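PDB 5YU3: lysine cyclodeaminase from Streptomyces pristinaespiralis, which catalyses the NAD-dependent cyclisation of L-lysine to L-pipecolate with loss of ammonia, and also recognises L-ornithine and L-2,4-diaminobutyric acid. Local coordinates for residues A[203-208]-A[217-222]; A[230-235]-A[241-246]; A[251-256]-A[265-270]. One frame throughout, in Å; residues are numbered along the deposited sequence.

Contact 1 of 3, residues A[203-208]-A[217-222]; sequences DVISTA and PVLPDT. With NAD (nicotinamide-adenine-dinucleotide), chain F.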
loop_
_atom_site.group_PDB
_atom_site.type_symbol
_atom_site.label_atom_id
_atom_site.label_comp_id
_atom_site.label_asym_id
_atom_site.label_seq_id
_atom_site.Cartn_x
_atom_site.Cartn_y
_atom_site.Cartn_z
ATOM N N ASP A 203 19.357 -1.945 -33.507
ATOM C CA ASP A 203 20.270 -2.751 -32.703
ATOM C C ASP A 203 19.707 -3.062 -31.321
ATOM O O ASP A 203 19.999 -4.121 -30.750
ATOM C CB ASP A 203 21.606 -2.026 -32.529
ATOM C CG ASP A 203 22.282 -1.730 -33.850
ATOM O OD1 ASP A 203 22.511 -2.690 -34.619
ATOM O OD2 ASP A 203 22.579 -0.542 -34.114
ATOM N N VAL A 204 18.927 -2.147 -30.766
ATOM C CA VAL A 204 18.268 -2.338 -29.479
ATOM C C VAL A 204 16.886 -1.710 -29.602
ATOM O O VAL A 204 16.716 -0.709 -30.301
ATOM C CB VAL A 204 19.109 -1.720 -28.339
ATOM C CG1 VAL A 204 19.549 -0.317 -28.709
ATOM C CG2 VAL A 204 18.344 -1.732 -27.008
ATOM N N ILE A 205 15.883 -2.326 -28.982
ATOM C CA ILE A 205 14.513 -1.826 -29.034
ATOM C C ILE A 205 13.993 -1.755 -27.607
ATOM O O ILE A 205 14.296 -2.635 -26.797
ATOM C CB ILE A 205 13.598 -2.729 -29.896
ATOM C CG1 ILE A 205 14.001 -2.654 -31.376
ATOM C CG2 ILE A 205 12.106 -2.357 -29.730
ATOM C CD1 ILE A 205 13.317 -3.703 -32.262
ATOM N N SER A 206 13.223 -0.712 -27.296
ATOM C CA SER A 206 12.369 -0.696 -26.111
ATOM C C SER A 206 10.915 -0.610 -26.553
ATOM O O SER A 206 10.553 0.268 -27.345
ATOM C CB SER A 206 12.699 0.485 -25.170
ATOM O OG SER A 206 13.947 0.305 -24.546
ATOM N N THR A 207 10.081 -1.522 -26.052
ATOM C CA THR A 207 8.638 -1.423 -26.223
ATOM C C THR A 207 8.037 -0.920 -24.918
ATOM O O THR A 207 8.329 -1.464 -23.850
ATOM C CB THR A 207 8.006 -2.766 -26.630
ATOM O OG1 THR A 207 8.162 -3.735 -25.584
ATOM C CG2 THR A 207 8.667 -3.307 -27.898
ATOM N N ALA A 208 7.228 0.144 -25.002
ATOM C CA ALA A 208 6.660 0.749 -23.794
ATOM C C ALA A 208 5.348 1.400 -24.229
ATOM O O ALA A 208 5.262 2.616 -24.455
ATOM C CB ALA A 208 7.611 1.759 -23.142
ATOM N N PRO A 217 0.770 -8.524 -30.799
ATOM C CA PRO A 217 2.147 -7.898 -30.428
ATOM C C PRO A 217 2.179 -6.443 -30.999
ATOM O O PRO A 217 1.424 -6.104 -31.952
ATOM C CB PRO A 217 3.011 -8.669 -30.971
ATOM C CG PRO A 217 2.293 -9.237 -32.297
ATOM C CD PRO A 217 1.045 -9.431 -31.972
ATOM N N VAL A 218 3.022 -5.597 -30.396
ATOM C CA VAL A 218 3.238 -4.248 -30.914
ATOM C C VAL A 218 4.428 -4.197 -31.850
ATOM O O VAL A 218 4.625 -3.185 -32.539
ATOM C CB VAL A 218 3.455 -3.233 -29.771
ATOM C CG1 VAL A 218 2.318 -3.324 -28.754
ATOM C CG2 VAL A 218 4.819 -3.453 -29.103
ATOM N N LEU A 219 5.258 -5.238 -31.853
ATOM C CA LEU A 219 6.352 -5.441 -32.770
ATOM C C LEU A 219 6.045 -6.710 -33.551
ATOM O O LEU A 219 5.687 -7.726 -32.939
ATOM C CB LEU A 219 7.680 -5.595 -32.006
ATOM C CG LEU A 219 8.999 -5.672 -32.779
ATOM C CD1 LEU A 219 9.406 -4.288 -33.299
ATOM C CD2 LEU A 219 10.086 -6.248 -31.876
ATOM N N PRO A 220 6.123 -6.693 -34.879
ATOM C CA PRO A 220 5.717 -7.866 -35.660
ATOM C C PRO A 220 6.762 -8.966 -35.650
ATOM O O PRO A 220 7.964 -8.722 -35.518
ATOM C CB PRO A 220 5.524 -7.298 -37.067
ATOM C CG PRO A 220 6.472 -5.999 -37.037
ATOM C CD PRO A 220 6.485 -5.558 -35.806
ATOM N N ASP A 221 6.274 -10.201 -35.797
ATOM C CA ASP A 221 7.126 -11.388 -35.885
ATOM C C ASP A 221 7.710 -11.436 -37.288
ATOM O O ASP A 221 7.149 -12.043 -38.202
ATOM C CB ASP A 221 6.333 -12.652 -35.573
ATOM C CG ASP A 221 7.200 -13.907 -35.562
ATOM O OD1 ASP A 221 8.444 -13.803 -35.692
ATOM O OD2 ASP A 221 6.623 -15.003 -35.421
ATOM N N THR A 222 8.844 -10.773 -37.467
ATOM C CA THR A 222 9.492 -10.727 -38.769
ATOM C C THR A 222 11.002 -10.666 -38.554
ATOM O O THR A 222 11.503 -10.905 -37.447
ATOM C CB THR A 222 8.948 -9.553 -39.593
ATOM O OG1 THR A 222 9.803 -9.326 -40.720
ATOM C CG2 THR A 222 8.873 -8.281 -38.740
HETATM P PA NAD F . 2.020 6.585 -21.903
HETATM O O1A NAD F . 0.523 6.605 -21.940
HETATM O O2A NAD F . 2.785 7.860 -21.605
HETATM O O5B NAD F . 2.550 6.090 -23.339
HETATM C C5B NAD F . 2.085 4.849 -23.884
HETATM C C4B NAD F . 2.077 5.021 -25.396
HETATM O O4B NAD F . 1.792 3.762 -26.011
HETATM C C3B NAD F . 0.971 5.976 -25.853
HETATM O O3B NAD F . 1.544 7.090 -26.573
HETATM C C2B NAD F . 0.099 5.121 -26.758
HETATM O O2B NAD F . -0.429 5.818 -27.883
HETATM C C1B NAD F . 1.074 4.054 -27.205
HETATM N N9A NAD F . 0.491 2.797 -27.719
HETATM C C8A NAD F . -0.624 2.152 -27.305
HETATM N N7A NAD F . -0.803 1.002 -28.030
HETATM C C5A NAD F . 0.222 0.922 -28.911
HETATM C C6A NAD F . 0.663 -0.004 -29.972
HETATM N N6A NAD F . -0.038 -1.128 -30.249
HETATM N N1A NAD F . 1.803 0.297 -30.634
HETATM C C2A NAD F . 2.533 1.401 -30.391
HETATM N N3A NAD F . 2.186 2.297 -29.453
HETATM C C4A NAD F . 1.068 2.106 -28.699
HETATM O O3 NAD F . 2.451 5.442 -20.832
HETATM P PN NAD F . 3.920 5.138 -20.274
HETATM O O1N NAD F . 4.918 5.392 -21.381
HETATM O O2N NAD F . 4.065 5.840 -18.941
HETATM O O5D NAD F . 3.838 3.560 -19.951
HETATM C C5D NAD F . 3.877 2.606 -21.014
HETATM C C4D NAD F . 3.877 1.200 -20.414
HETATM O O4D NAD F . 5.001 1.040 -19.549
HETATM C C3D NAD F . 2.651 0.948 -19.554
HETATM O O3D NAD F . 2.241 -0.427 -19.726
HETATM C C2D NAD F . 3.176 1.112 -18.145
HETATM O O2D NAD F . 2.362 0.461 -17.160
HETATM C C1D NAD F . 4.549 0.493 -18.309
HETATM N N1N NAD F . 5.505 0.812 -17.256
HETATM C C2N NAD F . 6.413 -0.120 -16.937
HETATM C C3N NAD F . 7.354 0.109 -15.942
HETATM C C7N NAD F . 8.354 -0.956 -15.638
HETATM O O7N NAD F . 9.034 -0.886 -14.635
HETATM N N7N NAD F . 8.508 -1.955 -16.524
HETATM C C4N NAD F . 7.383 1.344 -15.287
HETATM C C5N NAD F . 6.444 2.301 -15.664
HETATM C C6N NAD F . 5.511 2.020 -16.664
#

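Contact 2 of 3, residues A[230-235]-A[241-246]; sequences INAVGA and TELPLG. With NA (sodium ion), chain E; NAD (nicotinamide-adenine-dinucleotide), chain F.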
loop_
_atom_site.group_PDB
_atom_site.type_symbol
_atom_site.label_atom_id
_atom_site.label_comp_id
_atom_site.label_asym_id
_atom_site.label_seq_id
_atom_site.Cartn_x
_atom_site.Cartn_y
_atom_site.Cartn_z
ATOM N N ILE A 230 16.011 -6.477 -26.874
ATOM C CA ILE A 230 14.738 -5.803 -26.647
ATOM C C ILE A 230 14.549 -5.607 -25.151
ATOM O O ILE A 230 14.650 -6.571 -24.384
ATOM C CB ILE A 230 13.548 -6.595 -27.212
ATOM C CG1 ILE A 230 13.756 -6.930 -28.691
ATOM C CG2 ILE A 230 12.238 -5.802 -26.989
ATOM C CD1 ILE A 230 12.638 -7.807 -29.271
ATOM N N ASN A 231 14.256 -4.368 -24.741
ATOM C CA ASN A 231 13.726 -4.106 -23.404
ATOM C C ASN A 231 12.209 -4.083 -23.523
ATOM O O ASN A 231 11.641 -3.163 -24.122
ATOM C CB ASN A 231 14.257 -2.787 -22.833
ATOM C CG ASN A 231 15.763 -2.705 -22.857
ATOM O OD1 ASN A 231 16.454 -3.417 -22.125
ATOM N ND2 ASN A 231 16.291 -1.827 -23.710
ATOM N N ALA A 232 11.553 -5.117 -22.996
ATOM C CA ALA A 232 10.096 -5.211 -23.024
ATOM C C ALA A 232 9.578 -4.568 -21.741
ATOM O O ALA A 232 9.638 -5.161 -20.662
ATOM C CB ALA A 232 9.660 -6.667 -23.162
ATOM N N VAL A 233 9.106 -3.325 -21.845
ATOM C CA VAL A 233 8.909 -2.501 -20.652
ATOM C C VAL A 233 7.428 -2.414 -20.313
ATOM O O VAL A 233 7.058 -2.307 -19.135
ATOM C CB VAL A 233 9.515 -1.097 -20.853
ATOM C CG1 VAL A 233 9.176 -0.175 -19.674
ATOM C CG2 VAL A 233 11.021 -1.210 -21.028
ATOM N N GLY A 234 6.573 -2.450 -21.340
ATOM C CA GLY A 234 5.137 -2.388 -21.132
ATOM C C GLY A 234 4.678 -3.467 -20.170
ATOM O O GLY A 234 5.142 -4.603 -20.253
ATOM N N ALA A 235 3.803 -3.110 -19.230
ATOM C CA ALA A 235 3.398 -4.000 -18.144
ATOM C C ALA A 235 2.304 -3.323 -17.342
ATOM O O ALA A 235 2.496 -2.195 -16.885
ATOM C CB ALA A 235 4.566 -4.338 -17.206
ATOM N N THR A 241 0.519 -8.160 -23.301
ATOM C CA THR A 241 1.869 -8.451 -23.755
ATOM C C THR A 241 2.173 -7.575 -24.960
ATOM O O THR A 241 1.272 -7.004 -25.586
ATOM C CB THR A 241 2.040 -9.926 -24.146
ATOM O OG1 THR A 241 1.074 -10.250 -25.154
ATOM C CG2 THR A 241 1.849 -10.849 -22.935
ATOM N N GLU A 242 3.461 -7.488 -25.293
ATOM C CA GLU A 242 3.899 -6.647 -26.396
ATOM C C GLU A 242 4.664 -7.389 -27.477
ATOM O O GLU A 242 4.708 -6.905 -28.613
ATOM C CB GLU A 242 4.785 -5.503 -25.873
ATOM C CG GLU A 242 4.020 -4.544 -24.970
ATOM C CD GLU A 242 4.879 -3.406 -24.453
ATOM O OE1 GLU A 242 6.039 -3.651 -24.055
ATOM O OE2 GLU A 242 4.374 -2.264 -24.444
ATOM N N LEU A 243 5.274 -8.539 -27.167
ATOM C CA LEU A 243 6.152 -9.149 -28.153
ATOM C C LEU A 243 5.511 -10.395 -28.765
ATOM O O LEU A 243 4.661 -11.046 -28.146
ATOM C CB LEU A 243 7.505 -9.545 -27.549
ATOM C CG LEU A 243 8.365 -8.428 -26.957
ATOM C CD1 LEU A 243 9.706 -8.982 -26.469
ATOM C CD2 LEU A 243 8.589 -7.346 -28.004
ATOM N N PRO A 244 5.906 -10.759 -29.977
ATOM C CA PRO A 244 5.346 -11.967 -30.590
ATOM C C PRO A 244 5.954 -13.220 -29.983
ATOM O O PRO A 244 7.150 -13.273 -29.685
ATOM C CB PRO A 244 5.711 -11.810 -32.068
ATOM C CG PRO A 244 6.881 -10.712 -32.073
ATOM C CD PRO A 244 6.838 -10.060 -30.933
ATOM N N LEU A 245 5.106 -14.233 -29.779
ATOM C CA LEU A 245 5.566 -15.469 -29.152
ATOM C C LEU A 245 6.760 -16.061 -29.891
ATOM O O LEU A 245 7.730 -16.511 -29.267
ATOM C CB LEU A 245 4.422 -16.488 -29.097
ATOM C CG LEU A 245 4.803 -17.859 -28.531
ATOM C CD1 LEU A 245 5.284 -17.741 -27.079
ATOM C CD2 LEU A 245 3.637 -18.847 -28.655
ATOM N N GLY A 246 6.712 -16.055 -31.224
ATOM C CA GLY A 246 7.791 -16.661 -31.994
ATOM C C GLY A 246 9.134 -16.025 -31.708
ATOM O O GLY A 246 10.143 -16.718 -31.555
HETATM NA NA NA E . 7.341 -6.506 -19.670
HETATM P PA NAD F . 2.020 6.585 -21.903
HETATM O O1A NAD F . 0.523 6.605 -21.940
HETATM O O2A NAD F . 2.785 7.860 -21.605
HETATM O O5B NAD F . 2.550 6.090 -23.339
HETATM C C5B NAD F . 2.085 4.849 -23.884
HETATM C C4B NAD F . 2.077 5.021 -25.396
HETATM O O4B NAD F . 1.792 3.762 -26.011
HETATM C C3B NAD F . 0.971 5.976 -25.853
HETATM O O3B NAD F . 1.544 7.090 -26.573
HETATM C C2B NAD F . 0.099 5.121 -26.758
HETATM O O2B NAD F . -0.429 5.818 -27.883
HETATM C C1B NAD F . 1.074 4.054 -27.205
HETATM N N9A NAD F . 0.491 2.797 -27.719
HETATM C C8A NAD F . -0.624 2.152 -27.305
HETATM N N7A NAD F . -0.803 1.002 -28.030
HETATM C C5A NAD F . 0.222 0.922 -28.911
HETATM C C6A NAD F . 0.663 -0.004 -29.972
HETATM N N6A NAD F . -0.038 -1.128 -30.249
HETATM N N1A NAD F . 1.803 0.297 -30.634
HETATM C C2A NAD F . 2.533 1.401 -30.391
HETATM N N3A NAD F . 2.186 2.297 -29.453
HETATM C C4A NAD F . 1.068 2.106 -28.699
HETATM O O3 NAD F . 2.451 5.442 -20.832
HETATM P PN NAD F . 3.920 5.138 -20.274
HETATM O O1N NAD F . 4.918 5.392 -21.381
HETATM O O2N NAD F . 4.065 5.840 -18.941
HETATM O O5D NAD F . 3.838 3.560 -19.951
HETATM C C5D NAD F . 3.877 2.606 -21.014
HETATM C C4D NAD F . 3.877 1.200 -20.414
HETATM O O4D NAD F . 5.001 1.040 -19.549
HETATM C C3D NAD F . 2.651 0.948 -19.554
HETATM O O3D NAD F . 2.241 -0.427 -19.726
HETATM C C2D NAD F . 3.176 1.112 -18.145
HETATM O O2D NAD F . 2.362 0.461 -17.160
HETATM C C1D NAD F . 4.549 0.493 -18.309
HETATM N N1N NAD F . 5.505 0.812 -17.256
HETATM C C2N NAD F . 6.413 -0.120 -16.937
HETATM C C3N NAD F . 7.354 0.109 -15.942
HETATM C C7N NAD F . 8.354 -0.956 -15.638
HETATM O O7N NAD F . 9.034 -0.886 -14.635
HETATM N N7N NAD F . 8.508 -1.955 -16.524
HETATM C C4N NAD F . 7.383 1.344 -15.287
HETATM C C5N NAD F . 6.444 2.301 -15.664
HETATM C C6N NAD F . 5.511 2.020 -16.664
#

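Contact 3 of 3, residues A[251-256]-A[265-270]; sequences AFVTAD and GECQQL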
loop_
_atom_site.group_PDB
_atom_site.type_symbol
_atom_site.label_atom_id
_atom_site.label_comp_id
_atom_site.label_asym_id
_atom_site.label_seq_id
_atom_site.Cartn_x
_atom_site.Cartn_y
_atom_site.Cartn_z
ATOM N N ALA A 251 14.452 -16.142 -28.156
ATOM C CA ALA A 251 15.278 -15.190 -27.430
ATOM C C ALA A 251 15.852 -15.790 -26.158
ATOM O O ALA A 251 15.287 -16.721 -25.573
ATOM C CB ALA A 251 14.475 -13.936 -27.057
ATOM N N PHE A 252 16.986 -15.224 -25.730
ATOM C CA PHE A 252 17.458 -15.345 -24.356
ATOM C C PHE A 252 16.695 -14.331 -23.512
ATOM O O PHE A 252 16.824 -13.126 -23.744
ATOM C CB PHE A 252 18.964 -15.082 -24.302
ATOM C CG PHE A 252 19.541 -15.025 -22.898
ATOM C CD1 PHE A 252 19.829 -16.193 -22.205
ATOM C CD2 PHE A 252 19.830 -13.808 -22.298
ATOM C CE1 PHE A 252 20.372 -16.148 -20.932
ATOM C CE2 PHE A 252 20.378 -13.752 -21.010
ATOM C CZ PHE A 252 20.652 -14.924 -20.334
ATOM N N VAL A 253 15.896 -14.802 -22.552
ATOM C CA VAL A 253 14.960 -13.947 -21.817
ATOM C C VAL A 253 15.391 -13.850 -20.357
ATOM O O VAL A 253 15.393 -14.855 -19.635
ATOM C CB VAL A 253 13.525 -14.476 -21.918
ATOM C CG1 VAL A 253 12.587 -13.574 -21.148
ATOM C CG2 VAL A 253 13.100 -14.583 -23.373
ATOM N N THR A 254 15.741 -12.640 -19.915
ATOM C CA THR A 254 16.026 -12.378 -18.507
ATOM C C THR A 254 14.937 -11.468 -17.952
ATOM O O THR A 254 14.605 -10.447 -18.564
ATOM C CB THR A 254 17.411 -11.745 -18.309
ATOM O OG1 THR A 254 17.647 -11.533 -16.907
ATOM C CG2 THR A 254 17.544 -10.409 -19.053
ATOM N N ALA A 255 14.351 -11.854 -16.823
ATOM C CA ALA A 255 13.319 -11.051 -16.180
ATOM C C ALA A 255 13.912 -10.283 -15.009
ATOM O O ALA A 255 14.862 -10.739 -14.370
ATOM C CB ALA A 255 12.171 -11.928 -15.674
ATOM N N ASP A 256 13.338 -9.110 -14.721
ATOM C CA ASP A 256 13.777 -8.409 -13.519
ATOM C C ASP A 256 13.305 -9.133 -12.266
ATOM O O ASP A 256 14.011 -9.154 -11.251
ATOM C CB ASP A 256 13.322 -6.935 -13.531
ATOM C CG ASP A 256 11.806 -6.726 -13.659
ATOM O OD1 ASP A 256 10.982 -7.674 -13.789
ATOM O OD2 ASP A 256 11.425 -5.528 -13.657
ATOM N N GLY A 265 4.500 -9.948 -17.105
ATOM C CA GLY A 265 5.447 -9.582 -18.135
ATOM C C GLY A 265 5.254 -10.389 -19.411
ATOM O O GLY A 265 4.271 -11.109 -19.585
ATOM N N GLU A 266 6.231 -10.258 -20.322
ATOM C CA GLU A 266 6.237 -11.099 -21.518
ATOM C C GLU A 266 6.295 -12.572 -21.148
ATOM O O GLU A 266 5.838 -13.426 -21.920
ATOM C CB GLU A 266 7.425 -10.760 -22.422
ATOM C CG GLU A 266 7.371 -9.392 -23.076
ATOM C CD GLU A 266 6.108 -9.197 -23.878
ATOM O OE1 GLU A 266 5.734 -10.122 -24.617
ATOM O OE2 GLU A 266 5.467 -8.132 -23.753
ATOM N N CYS A 267 6.859 -12.891 -19.979
ATOM C CA CYS A 267 6.986 -14.286 -19.571
ATOM C C CYS A 267 5.637 -14.944 -19.309
ATOM O O CYS A 267 5.584 -16.173 -19.145
ATOM C CB CYS A 267 7.896 -14.377 -18.342
ATOM S SG CYS A 267 9.643 -14.120 -18.756
ATOM N N GLN A 268 4.545 -14.169 -19.292
ATOM C CA GLN A 268 3.218 -14.772 -19.347
ATOM C C GLN A 268 3.098 -15.751 -20.498
ATOM O O GLN A 268 2.329 -16.713 -20.413
ATOM C CB GLN A 268 2.140 -13.714 -19.540
ATOM C CG GLN A 268 1.891 -12.839 -18.370
ATOM C CD GLN A 268 0.945 -11.746 -18.758
ATOM O OE1 GLN A 268 -0.273 -11.936 -18.743
ATOM N NE2 GLN A 268 1.497 -10.601 -19.162
ATOM N N GLN A 269 3.820 -15.503 -21.592
ATOM C CA GLN A 269 3.721 -16.331 -22.787
ATOM C C GLN A 269 4.617 -17.557 -22.737
ATOM O O GLN A 269 4.509 -18.414 -23.620
ATOM C CB GLN A 269 4.088 -15.521 -24.039
ATOM C CG GLN A 269 3.350 -14.202 -24.192
ATOM C CD GLN A 269 3.481 -13.634 -25.591
ATOM O OE1 GLN A 269 2.988 -14.219 -26.558
ATOM N NE2 GLN A 269 4.150 -12.488 -25.710
ATOM N N LEU A 270 5.497 -17.658 -21.750
ATOM C CA LEU A 270 6.558 -18.651 -21.756
ATOM C C LEU A 270 6.342 -19.689 -20.667
ATOM O O LEU A 270 5.800 -19.393 -19.598
ATOM C CB LEU A 270 7.925 -18.001 -21.548
ATOM C CG LEU A 270 8.429 -17.084 -22.658
ATOM C CD1 LEU A 270 9.778 -16.531 -22.282
ATOM C CD2 LEU A 270 8.486 -17.847 -23.983
#

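Contact 1 of 3, residues A[203-208]-A[217-222]
The backbones of strand 204-207 and the loop 217-222 come nearest at Thr207 and Val218, whose CA atoms are 7.7 Å apart, and no hydrogen bond joins the two segments. Side chains bridge the gap instead. Ile205 and Leu219 meet tip to tip. Ile205 CD1 is 4.1 Å from Leu219 CD1 and just as far from Leu219 CD2, so it sits against the fork of the leucine. Leu219 reaches it because its CG is anti to the backbone N (chi1 -173°), which swings the fork toward the strand.

Thr207 and Val218 cross at a slant. The methyl CG2 of Thr207 lies 4.0 Å from Val218 CG2. The other branch of Val218 turns to the cofactor: CG1 is 3.6 Å from N6A, the exocyclic nitrogen of the NAD adenine. One valine thus packs on the sheet with one methyl and on the adenine with the other.

The sheet is the parallel one of a Rossmann-type NAD-binding fold. Ile144 of strand 140-144 touches both Thr207 and Val218. Leu219 also rests on Ile230 of strand 229-232. Helix 195-201 covers the other end of the contact, with Ile198 on Ile205 and Ala199 on Leu219.

Contact 2 of 3, residues A[230-235]-A[241-246]
Glu242 reaches the backbone of Gly234 with its CG beside its own backbone N (chi1 -65°) and the next torsion fully extended (chi2 180°). The CG of Leu243 takes the same place beside its backbone N, and its two methyls end against Ile230 and Ala232.

Glu242 OE1 accepts a weak hydrogen bond from Gly234 N at 3.0 Å; the N-H...O angle is only 128°. The same oxygen is hydrogen-bonded to Thr207 OG1, and OE2 to Thr209 OG1. Both oxygens of this buried carboxylate are therefore engaged. It packs so closely on the CA of Gly234 that a CB there would run into OE2. With only the methyl of an alanine here, Gly234 N and the hydroxyls of Thr207 and Thr209 would probably lose their carboxylate mate, and a gap would open beside the turn.

The turn after strand 229-232 holds the sodium ion and NAD, and its Ala235 also touches the bound proline. Ala232 O, at 2.8 Å, and Gly234 O, at 3.0 Å, bind the sodium ion, and Asp300 OD1 and Ser301 O complete the site. Val233 O accepts a bond from the nicotinamide amide N7N of NAD at 3.0 Å. Ala235 holds the nicotinamide ribose: its N donates to O3D at 3.1 Å, and its O accepts from O2D at 2.7 Å.

The apolar half is simpler. Ile230 CG2 meets Leu243 CD2 tip to tip at 4.1 Å, and Ala232 CB lies 4.0 Å from Leu243 CD1. Pro244 then takes the N-cap position of helix 245-250, whose Leu247 and Leu248 touch Ile230 and Leu243. Helix 115-133 packs on Asn231 and Val233, and strands 204-207 and 297-300 flank strand 229-232 in the sheet.

Contact 3 of 3, residues A[251-256]-A[265-270]
Val253 is the centre of this contact, on the strand that ends the parallel Rossmann-type sheet within this chain. After strand 252-255 the chain runs through helix 258-264 and then a short 3-10 turn, 266-269, which brings Cys267 and Leu270 back onto the valine. Val253 divides its two methyls between them. CG1, anti to the backbone N (chi1 180°), lies 3.8 Å from Cys267 SG. CG2 meets Leu270 CD1 tip to tip at 4.0 Å. No hydrogen bond crosses between the segments, so the contact is apolar packing.

Other groups close around it. Ala261 and Leu262 of helix 258-264 touch Cys267, and Leu248 of helix 245-250 touches Leu270. The turn is also tied to the sheet: Asp300 accepts bonds from the backbone N of Glu266 through OD1 and of Cys267 through OD2.

The turn is fixed from inside as well. Leu270 N donates to Cys267 O at 3.0 Å. Gly265 O takes two donors from one residue, on opposite faces of its carbonyl plane: Gln268 N at 3.1 Å, and Gln268 NE2 at 2.9 Å with an N-H...O angle of 152°.

Overall arrangement
The three contacts follow one another along the chain and line up across one parallel sheet. Contacts 1 and 2 have centres about 7 Å apart. They are joined by Thr207 OG1 and Glu242 OE1 at 2.6 Å, and by Ile205 O and Asn231 N of the neighbouring strands at 2.7 Å. Contact 3 lies about 8 Å from contact 2, centre to centre. Glu266 OE2 reaches Glu242 N at 2.6 Å, and Gln269 NE2 reaches Leu243 O at 2.9 Å. Contacts 1 and 3 do not touch. Val218 of contact 1 meets the adenine of NAD, and contact 2 holds the nicotinamide end. In contact 3 the Cys267 side chain is about 8 Å from the sodium ion.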